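Local atomic coordinates of BtGH115A (Bacteroides thetaiotaomicron, PDB entry 5BY3), a protein that acts as a family GH115 4-O-methyl-alpha-glucuronidase with specificity for decorated arabinogalactans. Residues D19-I30 and E141-R153. Numbering follows the deposited sequence.
Sequences DFVLQSGQPVAI and EKKETFRLSGKFR
Q23 and T145 form a non-hydrogen-bonded antiparallel pair. From CB of Q23, CG runs anti to the backbone N (chi1 157°); a bend at the next torsion (63°) then brings CD to 4.1 Å from E144 O, across the strand gap. Q23 OE1 comes to 3.5 Å from T145 CG2, while NE2 donates to S24 O (2.8 Å). The amide lies alongside the E144 carboxylate, the two planes 45° apart. Replacing Q23 with alanine would probably leave S24 O without this donor and T145 CG2 without its contact with OE1. Strands 20-23 and 145-148 make a two-stranded antiparallel sheet beside the mixed sheet and helix 38-55 of the N-terminal region, joining the first modelled strand to one more than 120 residues later. F20 pairs with L148 and L22 with F146 through reciprocal backbone bonds, continued by S24 N to E144 O (3.0 Å). The side chains of F20, L22, F146 and L148 share the buried face, where F20 CE2 meets F146 CE2 at 4.0 Å and L148 CB sits at the edge of the F20 ring. L22 also packs on L51 and L55. On the exposed face V21 CG2 lies beside R147 CG. D19 OD1 accepts from G150 N (3.2 Å), which approaches from above the carboxylate plane.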
# COMPACT_ATOMS: atom_id res chain seq x y z
N ASP A 19 19.39 23.44 27.80
CA ASP A 19 18.41 22.27 27.87
C ASP A 19 16.92 22.60 27.91
O ASP A 19 16.51 23.44 28.69
CB ASP A 19 18.72 21.39 29.08
CG ASP A 19 19.34 20.06 28.69
OD1 ASP A 19 20.45 20.05 28.08
OD2 ASP A 19 18.74 19.02 29.02
N PHE A 20 16.10 21.90 27.12
CA PHE A 20 14.62 22.10 27.05
C PHE A 20 13.90 21.03 27.89
O PHE A 20 14.16 19.82 27.74
CB PHE A 20 14.15 22.05 25.56
CG PHE A 20 12.64 22.10 25.36
CD1 PHE A 20 11.92 23.31 25.50
CD2 PHE A 20 11.91 20.94 25.01
CE1 PHE A 20 10.53 23.35 25.32
CE2 PHE A 20 10.53 20.98 24.83
CZ PHE A 20 9.84 22.19 24.98
N VAL A 21 13.00 21.46 28.76
CA VAL A 21 12.39 20.59 29.77
C VAL A 21 10.90 20.96 29.86
O VAL A 21 10.56 22.13 29.93
CB VAL A 21 13.10 20.68 31.17
CG1 VAL A 21 12.43 19.77 32.20
CG2 VAL A 21 14.57 20.29 31.12
N LEU A 22 10.03 19.97 29.79
CA LEU A 22 8.60 20.15 30.02
C LEU A 22 8.16 19.22 31.15
O LEU A 22 8.20 18.01 30.99
CB LEU A 22 7.82 19.78 28.78
CG LEU A 22 7.63 20.75 27.60
CD1 LEU A 22 6.46 20.22 26.81
CD2 LEU A 22 7.39 22.19 28.01
N GLN A 23 7.77 19.78 32.30
CA GLN A 23 7.36 18.96 33.47
C GLN A 23 5.88 18.59 33.29
O GLN A 23 5.09 19.45 32.92
CB GLN A 23 7.65 19.72 34.80
CG GLN A 23 6.84 19.33 36.05
CD GLN A 23 7.07 17.88 36.50
OE1 GLN A 23 8.22 17.44 36.69
NE2 GLN A 23 5.97 17.14 36.69
N SER A 24 5.49 17.34 33.53
CA SER A 24 4.05 16.97 33.41
C SER A 24 3.17 17.69 34.43
O SER A 24 3.65 18.14 35.44
CB SER A 24 3.82 15.44 33.47
OG SER A 24 3.76 14.94 34.78
N GLY A 25 1.87 17.78 34.16
CA GLY A 25 0.94 18.46 35.05
C GLY A 25 0.93 19.97 34.86
O GLY A 25 0.01 20.63 35.34
N GLN A 26 1.93 20.50 34.14
CA GLN A 26 2.14 21.95 33.98
C GLN A 26 1.80 22.45 32.58
O GLN A 26 2.07 21.74 31.61
CB GLN A 26 3.61 22.32 34.26
CG GLN A 26 3.86 22.76 35.69
CD GLN A 26 5.32 22.82 36.05
OE1 GLN A 26 6.17 23.24 35.25
NE2 GLN A 26 5.63 22.44 37.30
N PRO A 27 1.24 23.68 32.46
CA PRO A 27 0.92 24.18 31.13
C PRO A 27 2.18 24.56 30.35
O PRO A 27 3.29 24.61 30.92
CB PRO A 27 0.06 25.44 31.41
CG PRO A 27 -0.07 25.56 32.89
CD PRO A 27 1.04 24.74 33.47
N VAL A 28 2.01 24.82 29.06
CA VAL A 28 3.14 25.19 28.22
C VAL A 28 2.71 26.23 27.20
O VAL A 28 1.65 26.08 26.58
CB VAL A 28 3.76 23.95 27.53
CG1 VAL A 28 2.71 23.11 26.80
CG2 VAL A 28 4.90 24.35 26.59
N ALA A 29 3.52 27.29 27.05
CA ALA A 29 3.22 28.39 26.11
C ALA A 29 3.86 28.16 24.74
O ALA A 29 5.06 27.83 24.61
CB ALA A 29 3.67 29.75 26.67
N ILE A 30 3.03 28.35 23.71
CA ILE A 30 3.46 28.12 22.36
C ILE A 30 3.31 29.39 21.51
O ILE A 30 2.23 29.93 21.42
CB ILE A 30 2.75 26.88 21.74
CG1 ILE A 30 2.83 25.66 22.71
CG2 ILE A 30 3.41 26.59 20.40
CD1 ILE A 30 2.34 24.30 22.19
N GLU A 141 1.34 6.59 26.05
CA GLU A 141 1.71 6.40 27.43
C GLU A 141 1.82 7.80 28.01
O GLU A 141 2.06 8.76 27.28
CB GLU A 141 3.03 5.64 27.52
CG GLU A 141 2.88 4.16 27.19
CD GLU A 141 4.08 3.34 27.61
OE1 GLU A 141 4.70 2.72 26.71
OE2 GLU A 141 4.40 3.33 28.83
N LYS A 142 1.63 7.91 29.32
CA LYS A 142 1.84 9.19 29.97
C LYS A 142 3.31 9.30 30.33
O LYS A 142 3.98 8.30 30.54
CB LYS A 142 0.96 9.33 31.20
CG LYS A 142 -0.52 9.45 30.87
CD LYS A 142 -1.35 8.64 31.86
CE LYS A 142 -1.70 9.45 33.09
NZ LYS A 142 -3.01 10.09 32.81
N LYS A 143 3.80 10.53 30.37
CA LYS A 143 5.17 10.76 30.80
C LYS A 143 5.25 11.70 31.96
O LYS A 143 4.45 12.62 32.09
CB LYS A 143 6.02 11.27 29.64
CG LYS A 143 6.64 10.13 28.86
CD LYS A 143 6.73 10.45 27.39
CE LYS A 143 7.92 11.32 27.09
NZ LYS A 143 8.53 10.52 26.02
N GLU A 144 6.24 11.46 32.80
CA GLU A 144 6.52 12.35 33.91
C GLU A 144 7.19 13.63 33.49
O GLU A 144 6.79 14.69 33.95
CB GLU A 144 7.34 11.63 34.97
CG GLU A 144 6.49 11.23 36.16
CD GLU A 144 5.83 12.42 36.88
OE1 GLU A 144 6.54 13.42 37.19
OE2 GLU A 144 4.60 12.35 37.13
N THR A 145 8.25 13.53 32.67
CA THR A 145 8.90 14.69 32.04
C THR A 145 9.27 14.37 30.59
O THR A 145 9.46 13.20 30.22
CB THR A 145 10.20 15.13 32.73
OG1 THR A 145 11.07 14.00 32.81
CG2 THR A 145 9.97 15.67 34.16
N PHE A 146 9.34 15.42 29.79
CA PHE A 146 9.89 15.38 28.46
C PHE A 146 11.07 16.35 28.38
O PHE A 146 10.89 17.54 28.60
CB PHE A 146 8.84 15.74 27.43
CG PHE A 146 9.37 15.79 26.03
CD1 PHE A 146 9.84 14.63 25.41
CD2 PHE A 146 9.43 17.01 25.35
CE1 PHE A 146 10.35 14.68 24.11
CE2 PHE A 146 9.94 17.05 24.06
CZ PHE A 146 10.40 15.89 23.45
N ARG A 147 12.24 15.81 28.00
CA ARG A 147 13.54 16.48 28.09
C ARG A 147 14.36 16.25 26.83
O ARG A 147 14.80 15.13 26.57
CB ARG A 147 14.31 15.92 29.28
CG ARG A 147 15.55 16.69 29.67
CD ARG A 147 16.74 15.74 29.76
NE ARG A 147 16.53 14.62 30.70
CZ ARG A 147 17.06 13.40 30.55
NH1 ARG A 147 17.82 13.13 29.49
NH2 ARG A 147 16.83 12.44 31.45
N LEU A 148 14.55 17.32 26.05
CA LEU A 148 15.46 17.35 24.92
C LEU A 148 16.72 18.19 25.20
O LEU A 148 16.65 19.30 25.78
CB LEU A 148 14.77 17.95 23.68
CG LEU A 148 13.66 17.27 22.86
CD1 LEU A 148 13.32 18.20 21.72
CD2 LEU A 148 14.03 15.89 22.32
N SER A 149 17.87 17.70 24.72
CA SER A 149 19.17 18.35 24.92
C SER A 149 19.26 19.73 24.32
O SER A 149 18.60 20.00 23.30
CB SER A 149 20.26 17.50 24.31
OG SER A 149 20.81 16.71 25.33
N GLY A 150 20.09 20.58 24.93
CA GLY A 150 20.46 21.87 24.34
C GLY A 150 21.20 21.67 23.02
O GLY A 150 21.22 22.56 22.18
N LYS A 151 21.79 20.49 22.84
CA LYS A 151 22.48 20.13 21.61
C LYS A 151 21.63 19.40 20.57
O LYS A 151 22.12 19.18 19.45
CB LYS A 151 23.70 19.27 21.95
CG LYS A 151 25.02 20.03 21.91
CD LYS A 151 26.17 19.23 22.53
CE LYS A 151 26.47 19.69 23.95
NZ LYS A 151 25.35 19.39 24.90
N PHE A 152 20.40 19.00 20.92
CA PHE A 152 19.50 18.26 20.00
C PHE A 152 19.12 19.11 18.79
O PHE A 152 18.70 20.26 18.97
CB PHE A 152 18.23 17.78 20.75
CG PHE A 152 17.17 17.19 19.86
CD1 PHE A 152 16.22 18.01 19.22
CD2 PHE A 152 17.11 15.80 19.64
CE1 PHE A 152 15.26 17.46 18.38
CE2 PHE A 152 16.14 15.25 18.81
CZ PHE A 152 15.21 16.08 18.17
N ARG A 153 19.21 18.55 17.57
CA ARG A 153 19.19 19.38 16.35
C ARG A 153 18.46 18.92 15.04
O ARG A 153 18.38 19.72 14.09
CB ARG A 153 20.62 19.94 16.04
CG ARG A 153 20.69 21.18 15.14
CD ARG A 153 21.78 22.14 15.55
NE ARG A 153 21.38 22.96 16.71
CZ ARG A 153 21.34 24.29 16.75
NH1 ARG A 153 21.70 25.03 15.70
NH2 ARG A 153 20.95 24.89 17.87